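Long-range contacts in hypothetical protein, GDSL-like Lipase/Acylhydrolase family protein (Bacteroides uniformis, PDB 4M8K), which probably hydrolyses ester bonds as a serine hydrolase of the GDSL-like lipase/acylhydrolase family, its natural substrate being unknown: residues G84-Y92 with G119-P129; I106-V117 with L157-N168. One frame throughout, in Å; residues are numbered along the deposited sequence.

Interaction 1. Residues G84-Y92 with G119-P129. With ACT (acetate ion), chain C.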
loop_
_atom_site.group_PDB
_atom_site.type_symbol
_atom_site.label_atom_id
_atom_site.label_comp_id
_atom_site.label_asym_id
_atom_site.label_seq_id
_atom_site.Cartn_x
_atom_site.Cartn_y
_atom_site.Cartn_z
ATOM N N GLY A 84 -8.574 2.397 -6.328
ATOM C CA GLY A 84 -8.685 3.796 -6.649
ATOM C C GLY A 84 -8.320 4.701 -5.486
ATOM O O GLY A 84 -8.145 5.919 -5.675
ATOM N N SER A 85 -8.127 4.140 -4.293
ATOM C CA SER A 85 -7.904 5.013 -3.111
ATOM C C SER A 85 -6.504 5.672 -3.117
ATOM O O SER A 85 -5.503 5.092 -3.552
ATOM C CB SER A 85 -8.080 4.287 -1.767
ATOM O OG SER A 85 -7.120 3.237 -1.612
ATOM N N THR A 86 -6.502 6.926 -2.695
ATOM C CA THR A 86 -5.348 7.789 -2.656
ATOM C C THR A 86 -4.778 7.887 -1.267
ATOM O O THR A 86 -5.463 7.675 -0.280
ATOM C CB THR A 86 -5.746 9.235 -3.054
ATOM O OG1 THR A 86 -6.934 9.575 -2.363
ATOM C CG2 THR A 86 -5.968 9.347 -4.546
ATOM N N VAL A 87 -3.509 8.246 -1.171
ATOM C CA VAL A 87 -2.941 8.563 0.115
ATOM C C VAL A 87 -3.554 9.831 0.701
ATOM O O VAL A 87 -3.914 9.864 1.879
ATOM C CB VAL A 87 -1.436 8.771 -0.023
ATOM C CG1 VAL A 87 -0.840 9.350 1.249
ATOM C CG2 VAL A 87 -0.781 7.448 -0.390
ATOM N N CYS A 88 -3.622 10.897 -0.104
ATOM C CA CYS A 88 -4.161 12.164 0.323
ATOM C C CYS A 88 -5.696 12.195 0.104
ATOM O O CYS A 88 -6.267 11.275 -0.549
ATOM C CB CYS A 88 -3.464 13.361 -0.383
ATOM S SG CYS A 88 -3.915 13.594 -2.107
ATOM N N HIS A 89 -6.346 13.262 0.589
ATOM C CA HIS A 89 -7.820 13.372 0.465
ATOM C C HIS A 89 -8.312 13.819 -0.898
ATOM O O HIS A 89 -9.507 13.848 -1.118
ATOM C CB HIS A 89 -8.373 14.326 1.494
ATOM C CG HIS A 89 -8.142 13.917 2.910
ATOM N ND1 HIS A 89 -8.385 12.651 3.374
ATOM C CD2 HIS A 89 -7.743 14.643 3.982
ATOM C CE1 HIS A 89 -8.151 12.603 4.667
ATOM N NE2 HIS A 89 -7.781 13.804 5.068
ATOM N N THR A 90 -7.426 14.191 -1.818
ATOM C CA THR A 90 -7.855 14.560 -3.163
ATOM C C THR A 90 -7.939 13.349 -4.068
ATOM O O THR A 90 -6.931 12.720 -4.371
ATOM C CB THR A 90 -6.877 15.549 -3.845
ATOM O OG1 THR A 90 -6.675 16.709 -3.025
ATOM C CG2 THR A 90 -7.396 15.956 -5.238
ATOM N N GLY A 91 -9.125 13.032 -4.542
ATOM C CA GLY A 91 -9.245 11.961 -5.538
ATOM C C GLY A 91 -9.284 12.362 -7.007
ATOM O O GLY A 91 -8.925 13.475 -7.384
ATOM N N TYR A 92 -9.791 11.455 -7.831
ATOM C CA TYR A 92 -9.953 11.686 -9.249
ATOM C C TYR A 92 -10.972 12.777 -9.522
ATOM O O TYR A 92 -12.038 12.794 -8.889
ATOM C CB TYR A 92 -10.387 10.378 -9.960
ATOM C CG TYR A 92 -9.258 9.378 -10.020
ATOM C CD1 TYR A 92 -8.302 9.444 -11.034
ATOM C CD2 TYR A 92 -9.084 8.424 -9.024
ATOM C CE1 TYR A 92 -7.207 8.574 -11.072
ATOM C CE2 TYR A 92 -8.002 7.563 -9.062
ATOM C CZ TYR A 92 -7.081 7.617 -10.099
ATOM O OH TYR A 92 -6.012 6.736 -10.132
ATOM N N GLY A 119 0.842 2.458 -1.656
ATOM C CA GLY A 119 -0.005 3.536 -2.179
ATOM C C GLY A 119 0.774 4.615 -2.937
ATOM O O GLY A 119 2.051 4.589 -3.074
ATOM N N GLY A 120 -0.012 5.536 -3.473
ATOM C CA GLY A 120 0.521 6.637 -4.260
ATOM C C GLY A 120 0.251 6.588 -5.726
ATOM O O GLY A 120 0.243 7.626 -6.392
ATOM N N THR A 121 -0.026 5.396 -6.252
ATOM C CA THR A 121 -0.401 5.308 -7.679
ATOM C C THR A 121 -1.594 6.219 -8.043
ATOM O O THR A 121 -1.573 6.940 -9.032
ATOM C CB THR A 121 -0.663 3.848 -8.089
ATOM O OG1 THR A 121 0.529 3.097 -7.947
ATOM C CG2 THR A 121 -1.104 3.791 -9.543
ATOM N N ASN A 122 -2.644 6.191 -7.248
ATOM C CA ASN A 122 -3.795 7.008 -7.541
ATOM C C ASN A 122 -3.521 8.511 -7.329
ATOM O O ASN A 122 -4.031 9.344 -8.086
ATOM C CB ASN A 122 -4.986 6.534 -6.726
ATOM C CG ASN A 122 -5.479 5.166 -7.191
ATOM O OD1 ASN A 122 -5.860 4.988 -8.359
ATOM N ND2 ASN A 122 -5.455 4.205 -6.290
ATOM N N ASP A 123 -2.703 8.853 -6.340
ATOM C CA ASP A 123 -2.313 10.264 -6.172
ATOM C C ASP A 123 -1.629 10.757 -7.440
ATOM O O ASP A 123 -1.901 11.871 -7.926
ATOM C CB ASP A 123 -1.410 10.463 -4.956
ATOM C CG ASP A 123 -2.049 9.935 -3.669
ATOM O OD1 ASP A 123 -2.162 8.677 -3.543
ATOM O OD2 ASP A 123 -2.504 10.758 -2.795
ATOM N N SER A 124 -0.775 9.907 -8.021
ATOM C CA SER A 124 -0.086 10.230 -9.279
ATOM C C SER A 124 -1.044 10.298 -10.449
ATOM O O SER A 124 -1.090 11.291 -11.164
ATOM C CB SER A 124 1.007 9.222 -9.537
ATOM O OG SER A 124 1.853 9.648 -10.582
ATOM N N TRP A 125 -1.824 9.243 -10.649
ATOM C CA TRP A 125 -2.715 9.213 -11.792
ATOM C C TRP A 125 -3.805 10.259 -11.712
ATOM O O TRP A 125 -4.211 10.760 -12.734
ATOM C CB TRP A 125 -3.375 7.890 -11.909
ATOM C CG TRP A 125 -2.496 6.751 -12.277
ATOM C CD1 TRP A 125 -1.208 6.783 -12.677
ATOM C CD2 TRP A 125 -2.915 5.382 -12.370
ATOM N NE1 TRP A 125 -0.760 5.509 -12.974
ATOM C CE2 TRP A 125 -1.797 4.629 -12.793
ATOM C CE3 TRP A 125 -4.110 4.719 -12.083
ATOM C CZ2 TRP A 125 -1.847 3.233 -12.939
ATOM C CZ3 TRP A 125 -4.170 3.322 -12.237
ATOM C CH2 TRP A 125 -3.051 2.605 -12.695
ATOM N N ALA A 126 -4.271 10.608 -10.511
ATOM C CA ALA A 126 -5.312 11.639 -10.407
ATOM C C ALA A 126 -4.801 13.075 -10.436
ATOM O O ALA A 126 -5.607 13.996 -10.538
ATOM C CB ALA A 126 -6.142 11.428 -9.140
ATOM N N GLY A 127 -3.485 13.271 -10.374
ATOM C CA GLY A 127 -2.939 14.598 -10.430
ATOM C C GLY A 127 -3.219 15.391 -9.165
ATOM O O GLY A 127 -3.426 16.579 -9.213
ATOM N N ALA A 128 -3.207 14.723 -8.022
ATOM C CA ALA A 128 -3.452 15.385 -6.756
ATOM C C ALA A 128 -2.335 16.373 -6.525
ATOM O O ALA A 128 -1.215 16.132 -6.952
ATOM C CB ALA A 128 -3.544 14.368 -5.610
ATOM N N PRO A 129 -2.656 17.511 -5.885
ATOM C CA PRO A 129 -1.639 18.527 -5.627
ATOM C C PRO A 129 -0.557 17.975 -4.752
ATOM O O PRO A 129 -0.845 17.168 -3.864
ATOM C CB PRO A 129 -2.409 19.643 -4.920
ATOM C CG PRO A 129 -3.692 19.044 -4.450
ATOM C CD PRO A 129 -3.978 17.897 -5.355
HETATM C C ACT C . -5.589 1.572 -8.401
HETATM O O ACT C . -6.321 1.081 -9.276
HETATM O OXT ACT C . -6.028 1.732 -7.261
HETATM C CH3 ACT C . -4.168 1.958 -8.678
HETATM O O HOH W 1 -2.794 4.739 -4.377
HETATM O O HOH W 2 -8.086 15.559 -8.905
#

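Interaction 2. Residues I106-V117 with L157-N168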
loop_
_atom_site.group_PDB
_atom_site.type_symbol
_atom_site.label_atom_id
_atom_site.label_comp_id
_atom_site.label_asym_id
_atom_site.label_seq_id
_atom_site.Cartn_x
_atom_site.Cartn_y
_atom_site.Cartn_z
ATOM N N ILE A 106 -5.997 4.038 8.767
ATOM C CA ILE A 106 -4.838 3.635 9.559
ATOM C C ILE A 106 -5.138 2.965 10.908
ATOM O O ILE A 106 -4.270 2.291 11.413
ATOM C CB ILE A 106 -3.920 4.863 9.839
ATOM C CG1 ILE A 106 -4.680 5.993 10.511
ATOM C CG2 ILE A 106 -3.314 5.377 8.539
ATOM C CD1 ILE A 106 -3.748 7.113 11.005
ATOM N N HIS A 107 -6.346 3.121 11.450
ATOM C CA HIS A 107 -6.774 2.402 12.666
ATOM C C HIS A 107 -7.315 1.002 12.434
ATOM O O HIS A 107 -7.563 0.288 13.411
ATOM C CB HIS A 107 -7.857 3.180 13.445
ATOM C CG HIS A 107 -7.424 4.536 13.913
ATOM N ND1 HIS A 107 -6.977 4.777 15.190
ATOM C CD2 HIS A 107 -7.369 5.730 13.263
ATOM C CE1 HIS A 107 -6.677 6.053 15.318
ATOM N NE2 HIS A 107 -6.908 6.655 14.162
ATOM N N ASN A 108 -7.537 0.596 11.197
ATOM C CA ASN A 108 -8.178 -0.683 10.960
ATOM C C ASN A 108 -7.242 -1.632 10.214
ATOM O O ASN A 108 -7.451 -1.934 9.036
ATOM C CB ASN A 108 -9.498 -0.440 10.218
ATOM C CG ASN A 108 -10.389 -1.634 10.178
ATOM O OD1 ASN A 108 -10.312 -2.573 10.973
ATOM N ND2 ASN A 108 -11.286 -1.609 9.200
ATOM N N LEU A 109 -6.210 -2.107 10.931
ATOM C CA LEU A 109 -5.201 -3.022 10.407
ATOM C C LEU A 109 -4.940 -4.234 11.302
ATOM O O LEU A 109 -3.945 -4.948 11.108
ATOM C CB LEU A 109 -3.902 -2.250 10.241
ATOM C CG LEU A 109 -3.952 -1.084 9.235
ATOM C CD1 LEU A 109 -2.612 -0.373 9.212
ATOM C CD2 LEU A 109 -4.268 -1.591 7.867
ATOM N N GLY A 110 -5.792 -4.416 12.314
ATOM C CA GLY A 110 -5.629 -5.457 13.306
ATOM C C GLY A 110 -4.450 -5.199 14.227
ATOM O O GLY A 110 -4.157 -4.047 14.565
ATOM N N THR A 111 -3.716 -6.271 14.540
ATOM C CA THR A 111 -2.520 -6.194 15.398
ATOM C C THR A 111 -1.311 -6.757 14.655
ATOM O O THR A 111 -0.815 -7.801 14.969
ATOM C CB THR A 111 -2.739 -6.955 16.750
ATOM O OG1 THR A 111 -3.941 -6.473 17.351
ATOM C CG2 THR A 111 -1.652 -6.666 17.744
ATOM N N PRO A 112 -0.808 -6.023 13.669
ATOM C CA PRO A 112 0.281 -6.515 12.874
ATOM C C PRO A 112 1.627 -6.323 13.518
ATOM O O PRO A 112 1.816 -5.425 14.345
ATOM C CB PRO A 112 0.230 -5.650 11.628
ATOM C CG PRO A 112 -0.312 -4.330 12.149
ATOM C CD PRO A 112 -1.232 -4.673 13.263
ATOM N N ASP A 113 2.532 -7.229 13.165
ATOM C CA ASP A 113 3.981 -7.086 13.443
ATOM C C ASP A 113 4.677 -6.381 12.281
ATOM O O ASP A 113 5.717 -5.711 12.459
ATOM C CB ASP A 113 4.594 -8.474 13.602
ATOM C CG ASP A 113 3.929 -9.256 14.658
ATOM O OD1 ASP A 113 4.041 -8.805 15.779
ATOM O OD2 ASP A 113 3.308 -10.326 14.409
ATOM N N ILE A 114 4.114 -6.588 11.080
ATOM C CA ILE A 114 4.639 -6.017 9.843
ATOM C C ILE A 114 3.503 -5.298 9.154
ATOM O O ILE A 114 2.401 -5.871 8.938
ATOM C CB ILE A 114 5.277 -7.100 8.927
ATOM C CG1 ILE A 114 6.522 -7.710 9.589
ATOM C CG2 ILE A 114 5.691 -6.507 7.581
ATOM C CD1 ILE A 114 6.957 -9.020 8.945
ATOM N N ILE A 115 3.752 -4.044 8.761
ATOM C CA ILE A 115 2.792 -3.281 7.949
ATOM C C ILE A 115 3.449 -2.935 6.594
ATOM O O ILE A 115 4.538 -2.349 6.531
ATOM C CB ILE A 115 2.311 -2.009 8.646
ATOM C CG1 ILE A 115 1.605 -2.377 9.954
ATOM C CG2 ILE A 115 1.382 -1.219 7.733
ATOM C CD1 ILE A 115 1.247 -1.217 10.816
ATOM N N LEU A 116 2.772 -3.325 5.524
ATOM C CA LEU A 116 3.178 -3.010 4.180
ATOM C C LEU A 116 2.222 -1.959 3.571
ATOM O O LEU A 116 1.053 -2.233 3.317
ATOM C CB LEU A 116 3.240 -4.285 3.342
ATOM C CG LEU A 116 4.016 -5.447 3.971
ATOM C CD1 LEU A 116 3.856 -6.664 3.080
ATOM C CD2 LEU A 116 5.491 -5.151 4.202
ATOM N N VAL A 117 2.770 -0.766 3.350
ATOM C CA VAL A 117 2.052 0.376 2.779
ATOM C C VAL A 117 2.371 0.401 1.302
ATOM O O VAL A 117 3.552 0.454 0.929
ATOM C CB VAL A 117 2.476 1.721 3.428
ATOM C CG1 VAL A 117 1.618 2.854 2.895
ATOM C CG2 VAL A 117 2.350 1.650 4.932
ATOM N N LEU A 157 1.177 6.132 11.494
ATOM C CA LEU A 157 1.438 4.705 11.616
ATOM C C LEU A 157 2.501 4.398 12.676
ATOM O O LEU A 157 2.353 3.444 13.466
ATOM C CB LEU A 157 1.875 4.116 10.304
ATOM C CG LEU A 157 0.730 3.970 9.320
ATOM C CD1 LEU A 157 1.302 3.526 7.969
ATOM C CD2 LEU A 157 -0.323 3.025 9.863
ATOM N N LYS A 158 3.571 5.186 12.707
ATOM C CA LYS A 158 4.633 4.987 13.698
ATOM C C LYS A 158 4.124 5.199 15.140
ATOM O O LYS A 158 4.538 4.486 16.031
ATOM C CB LYS A 158 5.845 5.881 13.421
ATOM C CG LYS A 158 6.715 5.358 12.292
ATOM C CD LYS A 158 7.752 6.355 11.809
ATOM C CE LYS A 158 8.794 6.689 12.847
ATOM N NZ LYS A 158 9.499 5.478 13.258
ATOM N N GLN A 159 3.209 6.132 15.355
ATOM C CA GLN A 159 2.641 6.353 16.687
ATOM C C GLN A 159 1.638 5.257 17.071
ATOM O O GLN A 159 1.679 4.734 18.201
ATOM C CB GLN A 159 2.020 7.752 16.764
ATOM C CG GLN A 159 1.347 8.003 18.088
ATOM C CD GLN A 159 1.057 9.471 18.329
ATOM O OE1 GLN A 159 -0.095 9.908 18.259
ATOM N NE2 GLN A 159 2.108 10.241 18.567
ATOM N N LEU A 160 0.732 4.895 16.149
ATOM C CA LEU A 160 -0.251 3.844 16.425
ATOM C C LEU A 160 0.377 2.441 16.602
ATOM O O LEU A 160 -0.147 1.628 17.394
ATOM C CB LEU A 160 -1.320 3.790 15.337
ATOM C CG LEU A 160 -2.199 5.053 15.272
ATOM C CD1 LEU A 160 -3.099 4.974 14.079
ATOM C CD2 LEU A 160 -3.024 5.204 16.529
ATOM N N TYR A 161 1.418 2.124 15.825
ATOM C CA TYR A 161 2.030 0.769 15.842
ATOM C C TYR A 161 3.527 0.830 16.151
ATOM O O TYR A 161 4.367 0.576 15.270
ATOM C CB TYR A 161 1.762 0.089 14.492
ATOM C CG TYR A 161 0.299 0.154 14.108
ATOM C CD1 TYR A 161 -0.618 -0.642 14.739
ATOM C CD2 TYR A 161 -0.160 1.066 13.174
ATOM C CE1 TYR A 161 -1.947 -0.574 14.422
ATOM C CE2 TYR A 161 -1.507 1.171 12.845
ATOM C CZ TYR A 161 -2.400 0.346 13.469
ATOM O OH TYR A 161 -3.741 0.425 13.196
ATOM N N PRO A 162 3.884 1.240 17.398
ATOM C CA PRO A 162 5.287 1.532 17.686
ATOM C C PRO A 162 6.187 0.312 17.732
ATOM O O PRO A 162 7.420 0.467 17.700
ATOM C CB PRO A 162 5.246 2.216 19.084
ATOM C CG PRO A 162 3.984 1.734 19.697
ATOM C CD PRO A 162 3.014 1.562 18.541
ATOM N N ALA A 163 5.580 -0.866 17.859
ATOM C CA ALA A 163 6.309 -2.096 17.828
ATOM C C ALA A 163 6.320 -2.745 16.456
ATOM O O ALA A 163 6.992 -3.726 16.312
ATOM C CB ALA A 163 5.726 -3.075 18.855
ATOM N N ALA A 164 5.624 -2.210 15.443
ATOM C CA ALA A 164 5.552 -2.887 14.152
ATOM C C ALA A 164 6.716 -2.467 13.277
ATOM O O ALA A 164 7.265 -1.406 13.467
ATOM C CB ALA A 164 4.241 -2.576 13.452
ATOM N N ARG A 165 7.086 -3.306 12.323
ATOM C CA ARG A 165 7.978 -2.902 11.243
ATOM C C ARG A 165 7.137 -2.471 10.057
ATOM O O ARG A 165 6.246 -3.171 9.620
ATOM C CB ARG A 165 8.961 -4.042 10.850
ATOM C CG ARG A 165 10.083 -4.303 11.843
ATOM C CD ARG A 165 11.044 -3.100 12.035
ATOM N NE ARG A 165 11.452 -2.425 10.782
ATOM C CZ ARG A 165 12.409 -2.844 9.946
ATOM N NH1 ARG A 165 13.088 -3.956 10.193
ATOM N NH2 ARG A 165 12.691 -2.152 8.832
ATOM N N ILE A 166 7.396 -1.273 9.564
ATOM C CA ILE A 166 6.618 -0.663 8.511
ATOM C C ILE A 166 7.514 -0.490 7.303
ATOM O O ILE A 166 8.646 -0.001 7.435
ATOM C CB ILE A 166 6.100 0.709 8.933
ATOM C CG1 ILE A 166 5.306 0.603 10.240
ATOM C CG2 ILE A 166 5.306 1.350 7.800
ATOM C CD1 ILE A 166 5.019 1.941 10.894
ATOM N N TYR A 167 7.035 -0.988 6.174
ATOM C CA TYR A 167 7.687 -0.902 4.880
ATOM C C TYR A 167 6.793 -0.209 3.886
ATOM O O TYR A 167 5.565 -0.494 3.820
ATOM C CB TYR A 167 7.996 -2.308 4.355
ATOM C CG TYR A 167 8.982 -3.074 5.194
ATOM C CD1 TYR A 167 8.563 -3.820 6.266
ATOM C CD2 TYR A 167 10.334 -3.073 4.886
ATOM C CE1 TYR A 167 9.463 -4.540 7.037
ATOM C CE2 TYR A 167 11.253 -3.756 5.673
ATOM C CZ TYR A 167 10.819 -4.479 6.752
ATOM O OH TYR A 167 11.717 -5.190 7.513
ATOM N N ASN A 168 7.350 0.756 3.170
ATOM C CA ASN A 168 6.661 1.399 2.091
ATOM C C ASN A 168 7.024 0.723 0.755
ATOM O O ASN A 168 8.178 0.316 0.536
ATOM C CB ASN A 168 7.020 2.858 1.980
ATOM C CG ASN A 168 6.062 3.617 1.053
ATOM O OD1 ASN A 168 4.846 3.734 1.344
ATOM N ND2 ASN A 168 6.580 4.153 -0.023
HETATM O O HOH W 3 -5.247 -1.704 13.641
HETATM O O HOH W 4 7.697 -6.317 14.308
#

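Interaction 1. Residues G84-Y92 with G119-P129
The loop G84-Y92 lies along one flank of helix 121-126, with the CA atoms of T86 and N122 5.2 Å apart and Y92 beside the last turn at A126. D123 fastens the middle of the loop: OD1 accepts V87 N at 2.8 Å and OD2 accepts C88 N at 2.9 Å. Both oxygens use their syn lone pairs, so one carboxylate grips two successive amides, which probably fixes its rotation. N122 is held at both ends of its amide. CG lies beside N122's own backbone N (chi1 -69°), which leads ND2 to S85 O at 2.9 Å, well above that carbonyl's plane, while OD1 accepts a very short 2.5 Å bond from Y92 OH. Amide and phenol ring stand 78° apart, OD1 arriving at the ring's edge. Over one ring face sits A126 CB, a CH-pi contact 3.7 Å from the centroid. C88 SG packs on A128 CB, and T90, whose OG1 bonds Y144 O, packs against P129 CD. Acetate, probably from the crystallisation liquor, accepts N122 ND2 (2.7 Å) and G84 N (2.8 Å) on OXT, as in the oxyanion hole of SGNH hydrolases; S29 and H205, which also bond the ion, probably correspond to nucleophile and base. Helix 121-126 follows strand 114-118, the loop follows strand 75-81, and helix 146-160 backs both, A149 on V87 and C88, F146 on V87 and D123.

Interaction 2. Residues I106-V117 with L157-N168
I115 sits between R165 and Y167 in a parallel pairing of strands 114-117 and 165-168, whose short axes approach to 4.7 Å with 16° between their directions. The backbone bonds alternate in the parallel manner: R165 N to D113 O, I115 N to R165 O (2.8 Å), Y167 N to I115 O (2.9 Å) and V117 N to Y167 O. The other polar link is a side chain's: Y161 OH donates to I106 O at 2.6 Å, in the carbonyl plane and at the ring's edge. A water bonded to L109 N, Y161 OH, H107 O and G110 O links the loop before the strand to the tyrosine. Among apolar contacts, I115 CD1 reaches Y161 CD2 at 3.6 Å, the side chains crossing at about a right angle. I106, with CG1 between backbone N and carbonyl carbon (chi1 56°), sends CD1 to L160 CD1 (3.8 Å) and CG2 to L157 CD2. V117 CG2 meets L157 CD1 at 3.7 Å, and L160 CD1 lies over one face of the H107 ring in a CH-pi contact. A leucine in place of Y161 would probably leave I106 O without its donor and the water without one of its partners. Strand 114-118, helix 146-160 and strand 165-170 thus form a beta-alpha-beta crossover, with L153 on I106 and V117, strand 22-27 beyond I114 and L116, and helix 176-189 against N168.

The two contacts adjoin in sequence and alternate along the chain, yet their centres lie about 21 Å apart. Interaction 1 is the more buried and the more polar: side-chain amide and carboxylate groups hold an irregular loop to a short helix. Interaction 2 is partly buried, with R165 and H107 exposed at its margin, and relies on regular backbone bonding plus aliphatic packing, a tyrosine hydroxyl supplying the side-chain hydrogen bond. Helix 146-160 serves both, its first turns meeting the loop and aspartate of interaction 1, its last turn forming part of interaction 2. Interaction 2 joins two neighbouring strands of the central parallel sheet, whereas interaction 1 lies beside what is probably the active site.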